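Local coordinates for protein mannan endo-1,4-beta-mannosidase (Cryptopygus antarcticus, PDB 4OOU) that hydrolyses internal beta-1,4-mannosidic linkages in mannans, galactomannans and glucomannans, releasing mainly short manno-oligosaccharides from the polysaccharide backbone, at residues 92-103 with 150-159; 160-168 with 225-235. One frame throughout, in Å; residues are numbered along the deposited sequence.

Contact 1: residues 92-103 with 150-159; sequences PAFDSHGFVTST and SKLNSYINNA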
loop_
_atom_site.group_PDB
_atom_site.type_symbol
_atom_site.label_atom_id
_atom_site.label_comp_id
_atom_site.label_asym_id
_atom_site.label_seq_id
_atom_site.Cartn_x
_atom_site.Cartn_y
_atom_site.Cartn_z
ATOM N N PRO A 92 16.429 -4.896 1.883
ATOM C CA PRO A 92 17.363 -4.720 2.974
ATOM C C PRO A 92 18.670 -5.458 2.647
ATOM O O PRO A 92 18.694 -6.257 1.706
ATOM C CB PRO A 92 16.667 -5.410 4.147
ATOM C CG PRO A 92 15.803 -6.445 3.517
ATOM C CD PRO A 92 15.325 -5.799 2.251
ATOM N N ALA A 93 19.734 -5.234 3.425
ATOM C CA ALA A 93 21.014 -5.917 3.163
ATOM C C ALA A 93 21.069 -7.306 3.828
ATOM O O ALA A 93 20.776 -7.434 5.029
ATOM C CB ALA A 93 22.192 -5.054 3.607
ATOM N N PHE A 94 21.439 -8.317 3.020
ATOM C CA PHE A 94 21.578 -9.719 3.457
ATOM C C PHE A 94 23.027 -10.179 3.477
ATOM O O PHE A 94 23.791 -9.895 2.559
ATOM C CB PHE A 94 20.827 -10.673 2.510
ATOM C CG PHE A 94 19.322 -10.567 2.586
ATOM C CD1 PHE A 94 18.628 -9.754 1.711
ATOM C CD2 PHE A 94 18.605 -11.282 3.547
ATOM C CE1 PHE A 94 17.268 -9.649 1.794
ATOM C CE2 PHE A 94 17.231 -11.185 3.621
ATOM C CZ PHE A 94 16.567 -10.373 2.746
ATOM N N ASP A 95 23.398 -10.937 4.509
ATOM C CA ASP A 95 24.701 -11.640 4.513
ATOM C C ASP A 95 24.631 -12.897 3.644
ATOM O O ASP A 95 23.570 -13.250 3.154
ATOM C CB ASP A 95 25.125 -12.006 5.941
ATOM C CG ASP A 95 24.236 -13.061 6.569
ATOM O OD1 ASP A 95 23.748 -13.993 5.888
ATOM O OD2 ASP A 95 24.062 -12.964 7.779
ATOM N N SER A 96 25.753 -13.579 3.490
ATOM C CA SER A 96 25.829 -14.784 2.654
ATOM C C SER A 96 24.914 -15.931 3.097
ATOM O O SER A 96 24.509 -16.735 2.254
ATOM C CB SER A 96 27.275 -15.286 2.585
ATOM O OG SER A 96 27.895 -15.169 3.856
ATOM N N HIS A 97 24.588 -16.010 4.394
ATOM C CA HIS A 97 23.675 -17.054 4.911
ATOM C C HIS A 97 22.179 -16.688 4.743
ATOM O O HIS A 97 21.303 -17.481 5.103
ATOM C CB HIS A 97 23.921 -17.367 6.394
ATOM C CG HIS A 97 25.366 -17.425 6.793
ATOM N ND1 HIS A 97 26.260 -18.324 6.247
ATOM C CD2 HIS A 97 26.063 -16.709 7.711
ATOM C CE1 HIS A 97 27.449 -18.147 6.798
ATOM N NE2 HIS A 97 27.359 -17.166 7.683
ATOM N N GLY A 98 21.887 -15.494 4.226
ATOM C CA GLY A 98 20.507 -15.051 4.030
ATOM C C GLY A 98 19.837 -14.450 5.260
ATOM O O GLY A 98 18.632 -14.597 5.450
ATOM N N PHE A 99 20.625 -13.765 6.083
ATOM C CA PHE A 99 20.141 -13.079 7.262
ATOM C C PHE A 99 20.348 -11.605 6.996
ATOM O O PHE A 99 21.318 -11.217 6.340
ATOM C CB PHE A 99 20.914 -13.516 8.519
ATOM C CG PHE A 99 20.499 -14.861 9.058
ATOM C CD1 PHE A 99 20.895 -16.034 8.425
ATOM C CD2 PHE A 99 19.687 -14.959 10.181
ATOM C CE1 PHE A 99 20.485 -17.276 8.900
ATOM C CE2 PHE A 99 19.274 -16.196 10.668
ATOM C CZ PHE A 99 19.681 -17.357 10.033
ATOM N N VAL A 100 19.427 -10.776 7.478
ATOM C CA VAL A 100 19.522 -9.329 7.233
ATOM C C VAL A 100 20.544 -8.740 8.183
ATOM O O VAL A 100 20.452 -8.938 9.390
ATOM C CB VAL A 100 18.143 -8.615 7.352
ATOM C CG1 VAL A 100 18.293 -7.122 7.612
ATOM C CG2 VAL A 100 17.338 -8.826 6.073
ATOM N N THR A 101 21.529 -8.045 7.632
ATOM C CA THR A 101 22.541 -7.348 8.457
ATOM C C THR A 101 22.099 -5.949 8.762
ATOM O O THR A 101 22.418 -5.410 9.817
ATOM C CB THR A 101 23.929 -7.232 7.770
ATOM O OG1 THR A 101 23.851 -6.415 6.586
ATOM C CG2 THR A 101 24.456 -8.582 7.397
ATOM N N SER A 102 21.400 -5.345 7.808
ATOM C CA SER A 102 21.028 -3.949 7.913
ATOM C C SER A 102 20.078 -3.467 6.813
ATOM O O SER A 102 19.512 -4.217 5.988
ATOM C CB SER A 102 22.294 -3.086 7.939
ATOM O OG SER A 102 23.225 -3.552 6.997
ATOM N N THR A 103 19.933 -2.170 6.832
ATOM C CA THR A 103 18.983 -1.484 6.047
ATOM C C THR A 103 19.528 -1.519 4.593
ATOM O O THR A 103 18.873 -1.987 3.675
ATOM C CB THR A 103 18.787 -0.104 6.745
ATOM O OG1 THR A 103 17.396 0.144 7.029
ATOM C CG2 THR A 103 19.443 1.020 6.005
ATOM N N SER A 150 13.722 -17.350 11.892
ATOM C CA SER A 150 14.921 -16.612 12.397
ATOM C C SER A 150 15.365 -15.522 11.430
ATOM O O SER A 150 15.781 -14.431 11.853
ATOM C CB SER A 150 16.105 -17.552 12.719
ATOM O OG SER A 150 16.527 -18.296 11.582
ATOM N N LYS A 151 15.266 -15.823 10.135
ATOM C CA LYS A 151 15.690 -14.893 9.107
ATOM C C LYS A 151 14.735 -13.712 9.031
ATOM O O LYS A 151 15.146 -12.591 8.731
ATOM C CB LYS A 151 15.795 -15.608 7.751
ATOM C CG LYS A 151 16.948 -16.618 7.619
ATOM C CD LYS A 151 16.938 -17.342 6.269
ATOM C CE LYS A 151 18.121 -18.308 6.109
ATOM N NZ LYS A 151 18.125 -19.072 4.827
ATOM N N LEU A 152 13.457 -13.952 9.315
ATOM C CA LEU A 152 12.458 -12.864 9.357
ATOM C C LEU A 152 12.722 -11.907 10.487
ATOM O O LEU A 152 12.651 -10.672 10.304
ATOM C CB LEU A 152 11.039 -13.417 9.511
ATOM C CG LEU A 152 9.849 -12.438 9.400
ATOM C CD1 LEU A 152 10.012 -11.376 8.325
ATOM C CD2 LEU A 152 8.587 -13.228 9.119
ATOM N N ASN A 153 13.031 -12.477 11.653
ATOM C CA ASN A 153 13.418 -11.668 12.783
ATOM C C ASN A 153 14.693 -10.863 12.515
ATOM O O ASN A 153 14.874 -9.794 13.106
ATOM C CB ASN A 153 13.580 -12.499 14.064
ATOM C CG ASN A 153 12.243 -12.903 14.673
ATOM O OD1 ASN A 153 11.402 -12.055 15.010
ATOM N ND2 ASN A 153 12.045 -14.212 14.829
ATOM N N SER A 154 15.575 -11.346 11.643
ATOM C CA SER A 154 16.756 -10.556 11.357
ATOM C C SER A 154 16.278 -9.349 10.602
ATOM O O SER A 154 16.737 -8.224 10.866
ATOM C CB SER A 154 17.830 -11.336 10.587
ATOM O OG SER A 154 17.309 -11.933 9.436
ATOM N N TYR A 155 15.318 -9.564 9.692
ATOM C CA TYR A 155 14.757 -8.430 8.937
ATOM C C TYR A 155 14.167 -7.434 9.917
ATOM O O TYR A 155 14.489 -6.249 9.897
ATOM C CB TYR A 155 13.694 -8.842 7.922
ATOM C CG TYR A 155 12.967 -7.633 7.346
ATOM C CD1 TYR A 155 13.637 -6.697 6.553
ATOM C CD2 TYR A 155 11.611 -7.412 7.602
ATOM C CE1 TYR A 155 12.979 -5.581 6.032
ATOM C CE2 TYR A 155 10.959 -6.294 7.101
ATOM C CZ TYR A 155 11.639 -5.382 6.308
ATOM O OH TYR A 155 10.979 -4.275 5.803
ATOM N N ILE A 156 13.329 -7.944 10.791
ATOM C CA ILE A 156 12.651 -7.115 11.754
ATOM C C ILE A 156 13.633 -6.311 12.582
ATOM O O ILE A 156 13.491 -5.097 12.714
ATOM C CB ILE A 156 11.714 -7.963 12.642
ATOM C CG1 ILE A 156 10.514 -8.423 11.787
ATOM C CG2 ILE A 156 11.222 -7.158 13.847
ATOM C CD1 ILE A 156 9.713 -9.587 12.316
ATOM N N ASN A 157 14.653 -6.985 13.103
ATOM C CA ASN A 157 15.483 -6.402 14.163
ATOM C C ASN A 157 16.536 -5.478 13.633
ATOM O O ASN A 157 16.749 -4.375 14.181
ATOM C CB ASN A 157 16.062 -7.508 15.031
ATOM C CG ASN A 157 14.966 -8.275 15.773
ATOM O OD1 ASN A 157 13.846 -7.772 15.945
ATOM N ND2 ASN A 157 15.257 -9.505 16.175
ATOM N N ASN A 158 17.121 -5.884 12.519
ATOM C CA ASN A 158 18.222 -5.166 11.912
ATOM C C ASN A 158 17.869 -4.164 10.830
ATOM O O ASN A 158 18.736 -3.380 10.379
ATOM C CB ASN A 158 19.193 -6.179 11.321
ATOM C CG ASN A 158 19.912 -6.949 12.388
ATOM O OD1 ASN A 158 20.111 -6.450 13.511
ATOM N ND2 ASN A 158 20.295 -8.164 12.063
ATOM N N ALA A 159 16.621 -4.196 10.373
ATOM C CA ALA A 159 16.178 -3.215 9.401
ATOM C C ALA A 159 14.914 -2.547 9.887
ATOM O O ALA A 159 14.909 -1.344 10.105
ATOM C CB ALA A 159 15.977 -3.867 8.047
#
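V100 lies against the helix at S154, Y155, N158 and A159, and two hydrogen bonds fix its backbone there. V100 N donates to S154 OG at 3.1 Å, nearly straight (169°). N158 ND2 donates to V100 O at 2.8 Å. V100 O lies close to the amide plane of N158, though the donor is tilted 20° from the carbonyl plane. This illustrates how a beta-hairpin can dock on a helix: helix side chains, S154 and N158, take up the N-H and carbonyl of V100, while T101 N and S102 O pair with A93 within the hairpin. The V100 side chain points toward the helix: with CG1 anti to the backbone N (chi1 159°), V100 CG1 reaches A159 CB at 4.0 Å, and CG2 runs beside Y155 CB, at the edge of the tyrosine ring. P92, after a cis peptide bond, crosses Y155 at about a right angle, P92 CG 3.7 Å from Y155 CD1.

Towards the hairpin tip, the extended chain of K151 crosses the F99 ring in a CH-pi contact, K151 CG lying 3.7 Å from the F99 ring centroid, over one face. K151 CD passes 3.3 Å from G98 O, so the aliphatic part of this substrate-binding lysine is bedded on the loop. Behind this shell, D95 OD1 accepts F99 N, bracing the type I turn from D95 to G98. At the other end, T101 and S102 form a classic bulge opposite A93, and S102 CA makes a C-H...O contact with N158 O.

Y155 OH bonds to H85, and S150 OG to D148, another substrate-binding residue. The two-stranded hairpin lies along one flank of helix 149-167, whose L152 and I156 touch helix 215-232; F94 rests on helix 140-145 and T103 on helix 109-122.

Contact 2: residues 160-168 with 225-235; sequences LTPMVNALK and ISSAIHNADSK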
loop_
_atom_site.group_PDB
_atom_site.type_symbol
_atom_site.label_atom_id
_atom_site.label_comp_id
_atom_site.label_asym_id
_atom_site.label_seq_id
_atom_site.Cartn_x
_atom_site.Cartn_y
_atom_site.Cartn_z
ATOM N N LEU A 160 13.849 -3.314 10.111
ATOM C CA LEU A 160 12.493 -2.711 10.175
ATOM C C LEU A 160 12.203 -1.887 11.432
ATOM O O LEU A 160 11.870 -0.723 11.339
ATOM C CB LEU A 160 11.420 -3.769 9.954
ATOM C CG LEU A 160 9.996 -3.217 9.923
ATOM C CD1 LEU A 160 9.785 -2.420 8.661
ATOM C CD2 LEU A 160 8.991 -4.350 10.068
ATOM N N THR A 161 12.318 -2.510 12.599
ATOM C CA THR A 161 12.231 -1.788 13.856
ATOM C C THR A 161 13.049 -0.463 13.776
ATOM O O THR A 161 12.527 0.621 14.057
ATOM C CB THR A 161 12.636 -2.695 15.028
ATOM O OG1 THR A 161 11.767 -3.839 15.093
ATOM C CG2 THR A 161 12.540 -1.951 16.321
ATOM N N PRO A 162 14.312 -0.530 13.337
ATOM C CA PRO A 162 15.030 0.749 13.251
ATOM C C PRO A 162 14.438 1.747 12.244
ATOM O O PRO A 162 14.479 2.973 12.483
ATOM C CB PRO A 162 16.464 0.354 12.861
ATOM C CG PRO A 162 16.512 -1.131 12.823
ATOM C CD PRO A 162 15.216 -1.692 13.326
ATOM N N MET A 163 13.904 1.246 11.140
ATOM C CA MET A 163 13.200 2.123 10.184
ATOM C C MET A 163 11.944 2.746 10.821
ATOM O O MET A 163 11.684 3.937 10.697
ATOM C CB MET A 163 12.781 1.347 8.932
ATOM C CG MET A 163 13.891 1.026 7.964
ATOM S SD MET A 163 13.114 0.188 6.554
ATOM C CE MET A 163 13.594 -1.441 7.009
ATOM N N VAL A 164 11.174 1.930 11.530
ATOM C CA VAL A 164 9.966 2.424 12.152
ATOM C C VAL A 164 10.300 3.476 13.192
ATOM O O VAL A 164 9.602 4.484 13.302
ATOM C CB VAL A 164 9.147 1.305 12.837
ATOM C CG1 VAL A 164 7.813 1.872 13.320
ATOM C CG2 VAL A 164 8.909 0.122 11.886
ATOM N N ASN A 165 11.355 3.244 13.966
ATOM C CA ASN A 165 11.621 4.119 15.112
ATOM C C ASN A 165 12.120 5.476 14.666
ATOM O O ASN A 165 11.820 6.494 15.295
ATOM C CB ASN A 165 12.557 3.450 16.117
ATOM C CG ASN A 165 11.804 2.538 17.060
ATOM O OD1 ASN A 165 10.829 2.971 17.676
ATOM N ND2 ASN A 165 12.210 1.262 17.150
ATOM N N ALA A 166 12.826 5.499 13.539
ATOM C CA ALA A 166 13.317 6.770 13.007
ATOM C C ALA A 166 12.240 7.546 12.270
ATOM O O ALA A 166 12.282 8.740 12.238
ATOM C CB ALA A 166 14.515 6.528 12.112
ATOM N N LEU A 167 11.259 6.874 11.682
ATOM C CA LEU A 167 10.318 7.573 10.812
ATOM C C LEU A 167 8.924 7.848 11.417
ATOM O O LEU A 167 8.071 8.509 10.779
ATOM C CB LEU A 167 10.165 6.787 9.511
ATOM C CG LEU A 167 11.411 6.487 8.674
ATOM C CD1 LEU A 167 10.940 5.662 7.477
ATOM C CD2 LEU A 167 12.181 7.719 8.226
ATOM N N LYS A 168 8.703 7.361 12.637
ATOM C CA LYS A 168 7.390 7.396 13.265
ATOM C C LYS A 168 6.991 8.755 13.839
ATOM O O LYS A 168 5.902 8.920 14.338
ATOM C CB LYS A 168 7.348 6.377 14.391
ATOM C CG LYS A 168 8.305 6.697 15.514
ATOM C CD LYS A 168 7.996 5.834 16.719
ATOM C CE LYS A 168 8.855 6.232 17.912
ATOM N NZ LYS A 168 8.946 5.081 18.844
ATOM N N ILE A 225 5.173 -9.107 10.569
ATOM C CA ILE A 225 5.732 -7.821 10.192
ATOM C C ILE A 225 4.933 -6.639 10.745
ATOM O O ILE A 225 5.518 -5.701 11.302
ATOM C CB ILE A 225 5.923 -7.719 8.683
ATOM C CG1 ILE A 225 7.015 -8.695 8.237
ATOM C CG2 ILE A 225 6.354 -6.312 8.294
ATOM C CD1 ILE A 225 7.064 -8.891 6.732
ATOM N N SER A 226 3.603 -6.696 10.614
ATOM C CA SER A 226 2.711 -5.693 11.211
ATOM C C SER A 226 2.915 -5.626 12.718
ATOM O O SER A 226 2.948 -4.541 13.327
ATOM C CB SER A 226 1.261 -6.057 10.941
ATOM O OG SER A 226 0.371 -5.125 11.515
ATOM N N SER A 227 3.055 -6.797 13.333
ATOM C CA SER A 227 3.137 -6.809 14.759
ATOM C C SER A 227 4.284 -5.915 15.172
ATOM O O SER A 227 4.157 -5.177 16.146
ATOM C CB SER A 227 3.312 -8.208 15.339
ATOM O OG SER A 227 3.496 -8.075 16.752
ATOM N N ALA A 228 5.386 -5.973 14.431
ATOM C CA ALA A 228 6.612 -5.346 14.878
ATOM C C ALA A 228 6.616 -3.843 14.581
ATOM O O ALA A 228 7.198 -3.017 15.345
ATOM C CB ALA A 228 7.812 -6.041 14.266
ATOM N N ILE A 229 5.963 -3.480 13.482
ATOM C CA ILE A 229 5.687 -2.061 13.225
ATOM C C ILE A 229 4.834 -1.460 14.361
ATOM O O ILE A 229 5.155 -0.402 14.919
ATOM C CB ILE A 229 4.924 -1.860 11.902
ATOM C CG1 ILE A 229 5.749 -2.399 10.716
ATOM C CG2 ILE A 229 4.601 -0.375 11.728
ATOM C CD1 ILE A 229 5.032 -2.439 9.387
ATOM N N HIS A 230 3.729 -2.126 14.685
ATOM C CA HIS A 230 2.891 -1.654 15.768
ATOM C C HIS A 230 3.685 -1.647 17.074
ATOM O O HIS A 230 3.588 -0.693 17.818
ATOM C CB HIS A 230 1.618 -2.504 15.907
ATOM C CG HIS A 230 0.664 -2.382 14.749
ATOM N ND1 HIS A 230 0.151 -1.172 14.328
ATOM C CD2 HIS A 230 0.101 -3.325 13.950
ATOM C CE1 HIS A 230 -0.670 -1.377 13.310
ATOM N NE2 HIS A 230 -0.729 -2.677 13.070
ATOM N N ASN A 231 4.482 -2.686 17.338
ATOM C CA ASN A 231 5.332 -2.707 18.555
ATOM C C ASN A 231 6.155 -1.412 18.686
ATOM O O ASN A 231 6.270 -0.832 19.755
ATOM C CB ASN A 231 6.301 -3.920 18.596
ATOM C CG ASN A 231 5.603 -5.258 18.885
ATOM O OD1 ASN A 231 6.048 -6.305 18.422
ATOM N ND2 ASN A 231 4.503 -5.224 19.610
ATOM N N ALA A 232 6.705 -0.971 17.572
ATOM C CA ALA A 232 7.615 0.156 17.557
ATOM C C ALA A 232 6.877 1.495 17.528
ATOM O O ALA A 232 7.326 2.462 18.149
ATOM C CB ALA A 232 8.563 0.032 16.355
ATOM N N ASP A 233 5.789 1.545 16.752
ATOM C CA ASP A 233 4.922 2.741 16.595
ATOM C C ASP A 233 3.457 2.363 16.742
ATOM O O ASP A 233 2.857 1.802 15.828
ATOM C CB ASP A 233 5.149 3.451 15.251
ATOM C CG ASP A 233 4.189 4.616 15.037
ATOM O OD1 ASP A 233 3.629 5.126 16.039
ATOM O OD2 ASP A 233 3.997 5.029 13.868
ATOM N N SER A 234 2.900 2.668 17.910
ATOM C CA SER A 234 1.603 2.125 18.298
ATOM C C SER A 234 0.539 2.646 17.354
ATOM O O SER A 234 -0.328 1.877 16.964
ATOM C CB SER A 234 1.240 2.468 19.765
ATOM O OG SER A 234 1.262 3.870 19.988
ATOM N N LYS A 235 0.611 3.934 16.990
ATOM C CA LYS A 235 -0.392 4.549 16.084
ATOM C C LYS A 235 -0.170 4.360 14.569
ATOM O O LYS A 235 -0.974 4.846 13.764
ATOM C CB LYS A 235 -0.571 6.057 16.359
ATOM C CG LYS A 235 0.682 6.911 16.297
ATOM C CD LYS A 235 1.410 6.948 14.977
ATOM C CE LYS A 235 2.519 7.996 15.037
ATOM N NZ LYS A 235 3.569 7.828 14.017
HETATM O O HOH W 1 9.774 -2.905 17.125
#
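I225 opens the contact, its CG2 3.7 Å from L160 CD2. A228 O then receives a hydrogen bond from a water that also bonds to T161 OG1. One turn after I225, I229 CG1 touches L160 CD2 at 3.8 Å; L160 reaches both isoleucines because its CG stands anti to the backbone N (chi1 -177°). A232 CB packs against V164 CG1 at 3.6 Å, a small side chain where segments 160-167 and 225-232 cross at -38°, their axes 9.1 Å apart at closest. A232 O takes K168 NZ at 3.2 Å; this ammonium also bonds to N165 OD1. D233 follows, its CB on V164 CG1, and D233 OD2 forms a salt bridge at 2.8 Å with K235 NZ. The bent chain of K235 also carries K235 NZ to K168 O, 2.6 Å away; each lysine thereby reaches across to a backbone carbonyl of the other segment. With an alanine in place of K168 the ammonium is gone, and A232 O and N165 OD1 would probably lose the donor they share. Helices 149-167 and 215-232 pack side by side around the barrel, with I229 and L167 resting on W176 of strand 173-177 and M163 on helix 109-122.

A single helix, 149-167, serves both contacts, and the comparison shows how surroundings set chemistry. Both are partly buried, but contact 1, centred about 22 Å from the chain centre, includes exposed residues, and contact 2, about 16 Å out, has none. Contact 1 holds an added hairpin near substrate-binding residues by side-chain bonds to strand backbone. Contact 2 joins helix 215-232 in the helical layer of the TIM barrel; aliphatic packing is its centre, while lysine and aspartate groups gather where the segments end. Between them the helix runs through a wider turn at 156-159 and a kink at P162; I156, which does not touch the hairpin, packs its CG2 on A228 CB at 3.6 Å.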